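Local coordinates for protein endolysin B (PDB 3HC7) that hydrolyses the ester junction between mycolic acids and the arabinogalactan-peptidoglycan of the mycobacterial cell wall, helping the phage to lyse its host, at residues 58-61 with 62-66; 90-94 with 95-99; 216-219 with 220-224. All coordinates share one frame; numbering follows the deposited sequence.

Contact 1 of 3, residues 58-61 with 62-66; sequences AELI and LQIEL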
loop_
_atom_site.group_PDB
_atom_site.type_symbol
_atom_site.label_atom_id
_atom_site.label_comp_id
_atom_site.label_asym_id
_atom_site.label_seq_id
_atom_site.Cartn_x
_atom_site.Cartn_y
_atom_site.Cartn_z
ATOM N N ALA A 58 -7.256 10.639 1.186
ATOM C CA ALA A 58 -7.714 12.021 1.129
ATOM C C ALA A 58 -6.535 12.980 1.269
ATOM O O ALA A 58 -6.444 13.969 0.544
ATOM C CB ALA A 58 -8.755 12.286 2.193
ATOM N N GLU A 59 -5.623 12.686 2.187
ATOM C CA GLU A 59 -4.483 13.574 2.389
ATOM C C GLU A 59 -3.504 13.553 1.215
ATOM O O GLU A 59 -2.935 14.584 0.855
ATOM C CB GLU A 59 -3.751 13.256 3.687
ATOM C CG GLU A 59 -2.555 14.178 3.943
ATOM C CD GLU A 59 -2.962 15.599 4.312
ATOM O OE1 GLU A 59 -4.138 15.819 4.672
ATOM O OE2 GLU A 59 -2.099 16.501 4.251
ATOM N N LEU A 60 -3.306 12.385 0.615
ATOM C CA LEU A 60 -2.384 12.281 -0.508
ATOM C C LEU A 60 -2.912 13.045 -1.725
ATOM O O LEU A 60 -2.154 13.685 -2.458
ATOM C CB LEU A 60 -2.119 10.816 -0.865
ATOM C CG LEU A 60 -1.229 10.655 -2.102
ATOM C CD1 LEU A 60 0.072 11.423 -1.920
ATOM C CD2 LEU A 60 -0.966 9.194 -2.406
ATOM N N ILE A 61 -4.221 12.984 -1.934
ATOM C CA ILE A 61 -4.836 13.691 -3.048
ATOM C C ILE A 61 -4.690 15.196 -2.831
ATOM O O ILE A 61 -4.255 15.926 -3.723
ATOM C CB ILE A 61 -6.320 13.331 -3.179
ATOM C CG1 ILE A 61 -6.478 11.899 -3.698
ATOM C CG2 ILE A 61 -7.022 14.313 -4.114
ATOM C CD1 ILE A 61 -7.880 11.336 -3.503
ATOM N N LEU A 62 -5.050 15.640 -1.629
ATOM C CA LEU A 62 -4.957 17.043 -1.240
ATOM C C LEU A 62 -3.555 17.601 -1.493
ATOM O O LEU A 62 -3.397 18.625 -2.155
ATOM C CB LEU A 62 -5.333 17.196 0.241
ATOM C CG LEU A 62 -5.634 18.583 0.822
ATOM C CD1 LEU A 62 -5.915 18.507 2.315
ATOM C CD2 LEU A 62 -4.501 19.550 0.568
ATOM N N GLN A 63 -2.547 16.919 -0.961
ATOM C CA GLN A 63 -1.169 17.375 -1.051
ATOM C C GLN A 63 -0.665 17.427 -2.487
ATOM O O GLN A 63 0.032 18.363 -2.870
ATOM C CB GLN A 63 -0.259 16.477 -0.209
ATOM C CG GLN A 63 -0.417 16.675 1.287
ATOM C CD GLN A 63 0.074 18.044 1.733
ATOM O OE1 GLN A 63 -0.318 18.550 2.787
ATOM N NE2 GLN A 63 0.937 18.650 0.924
ATOM N N ILE A 64 -1.013 16.418 -3.278
ATOM C CA ILE A 64 -0.601 16.374 -4.675
ATOM C C ILE A 64 -1.099 17.605 -5.429
ATOM O O ILE A 64 -0.341 18.251 -6.151
ATOM C CB ILE A 64 -1.108 15.103 -5.378
ATOM C CG1 ILE A 64 -0.257 13.902 -4.957
ATOM C CG2 ILE A 64 -1.056 15.288 -6.886
ATOM C CD1 ILE A 64 -0.794 12.552 -5.437
ATOM N N GLU A 65 -2.377 17.920 -5.249
ATOM C CA GLU A 65 -2.972 19.104 -5.849
ATOM C C GLU A 65 -2.230 20.359 -5.426
ATOM O O GLU A 65 -1.931 21.223 -6.253
ATOM C CB GLU A 65 -4.432 19.237 -5.430
ATOM C CG GLU A 65 -5.362 18.279 -6.115
ATOM C CD GLU A 65 -6.771 18.384 -5.583
ATOM O OE1 GLU A 65 -6.963 19.028 -4.529
ATOM O OE2 GLU A 65 -7.682 17.820 -6.220
ATOM N N LEU A 66 -1.941 20.463 -4.132
ATOM C CA LEU A 66 -1.271 21.652 -3.619
ATOM C C LEU A 66 0.079 21.862 -4.293
ATOM O O LEU A 66 0.273 22.821 -5.040
ATOM C CB LEU A 66 -1.090 21.564 -2.105
ATOM C CG LEU A 66 -2.374 21.624 -1.282
ATOM C CD1 LEU A 66 -2.047 21.648 0.200
ATOM C CD2 LEU A 66 -3.186 22.843 -1.671
#
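Two turns of helix 50-70, one of the helices packed on the central parallel sheet of the cutinase-like alpha/beta-hydrolase domain, bring Leu60 and Ile64 together on the face turned to the sheet. Within this pair the side chains meet methyl to methyl, Leu60 CD1 to Ile64 CD1 at 3.8 Å, with the two chains crossing at a slant. Ile64 CG1 stands beside its own backbone N (chi1 -76°) and is thereby laid over the preceding turn, 3.1 Å from Leu60 O. Phe7 of strand 5-9 and Met78 of strand 76-81 touch both residues, so their side chains fill the interface of this helix with the sheet. Ile61, one position on, leans on Val91 and His95 of helix 83-96, which Leu60 also reaches through Val87 and Val91. Its CG2 lies 4.1 Å from Glu65 OE2, the two side chains running alongside and pointing the same way, while the Glu65 carboxylate forms a salt bridge with Arg102. On another flank the aliphatic CG of Gln63 sits 3.4 Å from Glu59 OE2. Regular i to i+4 bonds underlie all of this; the straightest, from Glu65 N to Ile61 O, measures 3.1 Å with an N-H...O angle of 172°. Leu60, Ile61 and Ile64 thus make apolar contacts with sheet and helix, whereas the carboxylates of Glu59 and Glu65 lie at partly exposed positions, the latter tied to Arg102.

Contact 2 of 3, residues 90-94 with 95-99; sequences QVLKH and HILPP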
loop_
_atom_site.group_PDB
_atom_site.type_symbol
_atom_site.label_atom_id
_atom_site.label_comp_id
_atom_site.label_asym_id
_atom_site.label_seq_id
_atom_site.Cartn_x
_atom_site.Cartn_y
_atom_site.Cartn_z
ATOM N N GLN A 90 -4.572 3.295 -4.426
ATOM C CA GLN A 90 -5.925 3.797 -4.612
ATOM C C GLN A 90 -5.912 5.115 -5.349
ATOM O O GLN A 90 -6.729 5.342 -6.244
ATOM C CB GLN A 90 -6.631 3.962 -3.273
ATOM C CG GLN A 90 -7.089 2.650 -2.686
ATOM C CD GLN A 90 -8.284 2.085 -3.414
ATOM O OE1 GLN A 90 -9.287 2.768 -3.595
ATOM N NE2 GLN A 90 -8.193 0.823 -3.819
ATOM N N VAL A 91 -4.983 5.988 -4.964
ATOM C CA VAL A 91 -4.867 7.294 -5.587
ATOM C C VAL A 91 -4.522 7.128 -7.059
ATOM O O VAL A 91 -5.146 7.741 -7.910
ATOM C CB VAL A 91 -3.840 8.198 -4.861
ATOM C CG1 VAL A 91 -3.461 9.385 -5.726
ATOM C CG2 VAL A 91 -4.412 8.676 -3.544
ATOM N N LEU A 92 -3.548 6.271 -7.354
ATOM C CA LEU A 92 -3.149 6.014 -8.731
ATOM C C LEU A 92 -4.306 5.455 -9.548
ATOM O O LEU A 92 -4.712 6.044 -10.549
ATOM C CB LEU A 92 -1.971 5.038 -8.777
ATOM C CG LEU A 92 -1.416 4.613 -10.145
ATOM C CD1 LEU A 92 -1.123 5.804 -11.059
ATOM C CD2 LEU A 92 -0.153 3.797 -9.956
ATOM N N LYS A 93 -4.825 4.304 -9.131
ATOM C CA LYS A 93 -5.847 3.606 -9.911
ATOM C C LYS A 93 -7.132 4.406 -10.107
ATOM O O LYS A 93 -7.694 4.436 -11.204
ATOM C CB LYS A 93 -6.190 2.254 -9.286
ATOM C CG LYS A 93 -7.158 1.434 -10.132
ATOM C CD LYS A 93 -7.446 0.064 -9.532
ATOM C CE LYS A 93 -8.571 -0.636 -10.291
ATOM N NZ LYS A 93 -8.739 -2.053 -9.866
ATOM N N HIS A 94 -7.598 5.058 -9.049
ATOM C CA HIS A 94 -8.927 5.649 -9.088
ATOM C C HIS A 94 -8.969 7.160 -9.100
ATOM O O HIS A 94 -10.053 7.725 -9.162
ATOM C CB HIS A 94 -9.783 5.138 -7.925
ATOM C CG HIS A 94 -10.058 3.672 -7.985
ATOM N ND1 HIS A 94 -9.716 2.809 -6.963
ATOM C CD2 HIS A 94 -10.629 2.911 -8.949
ATOM C CE1 HIS A 94 -10.070 1.580 -7.297
ATOM N NE2 HIS A 94 -10.626 1.614 -8.497
ATOM N N HIS A 95 -7.809 7.820 -9.027
ATOM C CA HIS A 95 -7.798 9.282 -9.016
ATOM C C HIS A 95 -6.854 9.904 -10.039
ATOM O O HIS A 95 -7.106 11.004 -10.524
ATOM C CB HIS A 95 -7.561 9.826 -7.602
ATOM C CG HIS A 95 -8.642 9.449 -6.635
ATOM N ND1 HIS A 95 -8.549 8.351 -5.809
ATOM C CD2 HIS A 95 -9.850 10.007 -6.381
ATOM C CE1 HIS A 95 -9.646 8.253 -5.078
ATOM N NE2 HIS A 95 -10.452 9.245 -5.404
ATOM N N ILE A 96 -5.802 9.182 -10.405
ATOM C CA ILE A 96 -4.892 9.659 -11.443
ATOM C C ILE A 96 -5.198 9.061 -12.814
ATOM O O ILE A 96 -5.314 9.791 -13.800
ATOM C CB ILE A 96 -3.418 9.386 -11.080
ATOM C CG1 ILE A 96 -3.080 10.036 -9.734
ATOM C CG2 ILE A 96 -2.491 9.903 -12.171
ATOM C CD1 ILE A 96 -1.656 9.759 -9.237
ATOM N N LEU A 97 -5.332 7.740 -12.883
ATOM C CA LEU A 97 -5.566 7.077 -14.168
ATOM C C LEU A 97 -6.906 7.371 -14.866
ATOM O O LEU A 97 -6.944 7.524 -16.083
ATOM C CB LEU A 97 -5.363 5.565 -14.053
ATOM C CG LEU A 97 -3.963 5.125 -13.629
ATOM C CD1 LEU A 97 -3.861 3.621 -13.649
ATOM C CD2 LEU A 97 -2.916 5.738 -14.550
ATOM N N PRO A 98 -8.019 7.414 -14.116
ATOM C CA PRO A 98 -9.281 7.525 -14.865
ATOM C C PRO A 98 -9.431 8.839 -15.625
ATOM O O PRO A 98 -8.977 9.870 -15.148
ATOM C CB PRO A 98 -10.347 7.427 -13.774
ATOM C CG PRO A 98 -9.658 6.596 -12.660
ATOM C CD PRO A 98 -8.232 7.104 -12.688
ATOM N N PRO A 99 -10.104 8.803 -16.784
ATOM C CA PRO A 99 -10.183 9.981 -17.662
ATOM C C PRO A 99 -10.896 11.158 -16.994
ATOM O O PRO A 99 -10.760 12.282 -17.468
ATOM C CB PRO A 99 -11.004 9.491 -18.859
ATOM C CG PRO A 99 -11.033 8.013 -18.765
ATOM C CD PRO A 99 -10.869 7.662 -17.311
#
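The imidazole of His95 has the peptide oxygen of His94 over one face, with His94 O 3.4 Å from His95 CG, while Val91 CA and Gln90 O lie at its edge near the ring plane. The ring of His94 has other neighbours: the aliphatic CG of Lys93 sits 3.8 Å above its plane, over the centre, and the Gln90 amide carbon CD meets its edge in plane. From that edge His94 ND1 makes a weak hydrogen bond to Gln90 OE1. The other ends of Gln90 and Lys93 are drawn away to Asp146, through a hydrogen bond and a salt bridge respectively.

Both rings belong to the C-terminal end of helix 83-96, the helix of the beta-alpha-beta unit that links strands 76-81 and 110-116. Here the coil widens into a pi-type turn. Val91 O is gripped twice, by His95 N and by Ile96 N, and both bonds are bent, with N-H...O angles of 130° and 133°. The next bond is straighter, from Leu97 N to Leu92 O, five residues back, and completes the wide turn.

Among the apolar side chains, Val91 CG1 meets Ile96 CD1 at 4.0 Å, and Leu92 CD1 rests against Leu97 CG and CD2. Leu92 CG stands beside the carbonyl carbon, opposite the backbone N (chi1 179°), which carries the end of the chain forward to Leu97. Pro98 follows, with no N-H to offer to the preceding turn; its ring carbon CD lies 3.1 Å from Lys93 O.

Contact 3 of 3, residues 216-219 with 220-224; sequences IALA and GAIID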
loop_
_atom_site.group_PDB
_atom_site.type_symbol
_atom_site.label_atom_id
_atom_site.label_comp_id
_atom_site.label_asym_id
_atom_site.label_seq_id
_atom_site.Cartn_x
_atom_site.Cartn_y
_atom_site.Cartn_z
ATOM N N ILE A 216 -15.240 -15.369 13.495
ATOM C CA ILE A 216 -14.918 -14.348 14.483
ATOM C C ILE A 216 -13.532 -14.622 15.080
ATOM O O ILE A 216 -12.682 -13.726 15.171
ATOM C CB ILE A 216 -15.981 -14.321 15.597
ATOM C CG1 ILE A 216 -17.273 -13.692 15.081
ATOM C CG2 ILE A 216 -15.473 -13.576 16.824
ATOM C CD1 ILE A 216 -18.451 -13.888 16.017
ATOM N N ALA A 217 -13.307 -15.874 15.456
ATOM C CA ALA A 217 -12.031 -16.278 16.030
ATOM C C ALA A 217 -10.856 -16.034 15.082
ATOM O O ALA A 217 -9.831 -15.494 15.498
ATOM C CB ALA A 217 -12.078 -17.717 16.437
ATOM N N LEU A 218 -10.993 -16.432 13.821
ATOM C CA LEU A 218 -9.899 -16.240 12.866
ATOM C C LEU A 218 -9.637 -14.759 12.603
ATOM O O LEU A 218 -8.489 -14.322 12.533
ATOM C CB LEU A 218 -10.157 -16.968 11.551
ATOM C CG LEU A 218 -9.080 -16.746 10.480
ATOM C CD1 LEU A 218 -7.759 -17.332 10.939
ATOM C CD2 LEU A 218 -9.493 -17.351 9.146
ATOM N N ALA A 219 -10.704 -13.992 12.427
ATOM C CA ALA A 219 -10.572 -12.549 12.274
ATOM C C ALA A 219 -9.847 -11.927 13.474
ATOM O O ALA A 219 -8.974 -11.083 13.311
ATOM C CB ALA A 219 -11.934 -11.906 12.079
ATOM N N GLY A 220 -10.217 -12.338 14.682
ATOM C CA GLY A 220 -9.517 -11.860 15.862
ATOM C C GLY A 220 -8.031 -12.186 15.843
ATOM O O GLY A 220 -7.188 -11.354 16.175
ATOM N N ALA A 221 -7.701 -13.409 15.450
ATOM C CA ALA A 221 -6.313 -13.841 15.450
ATOM C C ALA A 221 -5.533 -13.104 14.384
ATOM O O ALA A 221 -4.361 -12.763 14.574
ATOM C CB ALA A 221 -6.222 -15.364 15.252
ATOM N N ILE A 222 -6.179 -12.832 13.259
ATOM C CA ILE A 222 -5.494 -12.097 12.213
ATOM C C ILE A 222 -5.224 -10.682 12.722
ATOM O O ILE A 222 -4.127 -10.158 12.541
ATOM C CB ILE A 222 -6.282 -12.092 10.894
ATOM C CG1 ILE A 222 -6.275 -13.495 10.273
ATOM C CG2 ILE A 222 -5.668 -11.105 9.912
ATOM C CD1 ILE A 222 -7.334 -13.684 9.201
ATOM N N ILE A 223 -6.210 -10.084 13.390
ATOM C CA ILE A 223 -6.036 -8.734 13.917
ATOM C C ILE A 223 -4.918 -8.698 14.966
ATOM O O ILE A 223 -4.075 -7.809 14.942
ATOM C CB ILE A 223 -7.360 -8.159 14.465
ATOM C CG1 ILE A 223 -8.321 -7.874 13.300
ATOM C CG2 ILE A 223 -7.109 -6.871 15.248
ATOM C CD1 ILE A 223 -9.774 -7.750 13.719
ATOM N N ASP A 224 -4.893 -9.686 15.857
ATOM C CA ASP A 224 -3.810 -9.791 16.835
ATOM C C ASP A 224 -2.440 -9.872 16.165
ATOM O O ASP A 224 -1.474 -9.303 16.657
ATOM C CB ASP A 224 -4.019 -10.987 17.769
ATOM C CG ASP A 224 -5.142 -10.757 18.776
ATOM O OD1 ASP A 224 -5.393 -9.587 19.138
ATOM O OD2 ASP A 224 -5.770 -11.745 19.217
#
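Ile222 reaches back over the preceding turn of helix 212-230 to touch Leu218. Its CB starts 3.5 Å from Leu218 O; CG1 follows at 3.3 Å from the same oxygen, and the terminal CD1 passes beyond it to land 3.7 Å from Leu218 CG. The first torsion accounts for this course, since CG1 stands on the side of the backbone N, opposite the carbonyl carbon (chi1 -70°), and chi2 of 164° keeps the branch extended. Leu218 answers with its CG and CD1, its chain slanting across that of Ile222. Outside this pair, Leu218 leans on Glu180 and Ile183 of helix 179-189, and Ile222 on Tyr168.

Ile223 repeats the pattern on the next flank, its CG1 3.3 Å from Ala219 O, and Ile223 and Ala219 both touch Val187 of helix 179-189. The small CB of Ala219 faces Val200 of helix 200-207 as well, so Ala219 is buried against neighbouring helices, while Ala217 and Ala221 lie on the exposed side. Four consecutive i to i+4 backbone bonds hold the turns, among them Ile222 N to Leu218 O at 2.8 Å. The hydrocarbon branches of Ile222 and Ile223 thus lie over carbonyl oxygens already engaged by their own N-H groups, and the contact between side chains is wholly apolar, resting on dispersion and the exclusion of water with no polar side-chain group taking part.

The three contacts follow one another along the chain as turns of helices 50-70, 83-96 and 212-230. Contacts 1 and 2 have centres 13 Å apart and touch: Leu60 CD2 meets Val91 CG2 at 3.7 Å, and Ile61 CD1 meets His95 CD2 at 3.7 Å, so these two helices are packed together in the cutinase-like domain with its parallel sheet. Contact 3 lies across the centre of the chain, its centre 33 Å from that of contact 1 and 32 Å from that of contact 2, within a separate group of helices. The side chain of Ile222 there is about 12 Å from that of Asp166, inferred to be an active-site residue, whereas contacts 1 and 2 lie away from the catalytic residues.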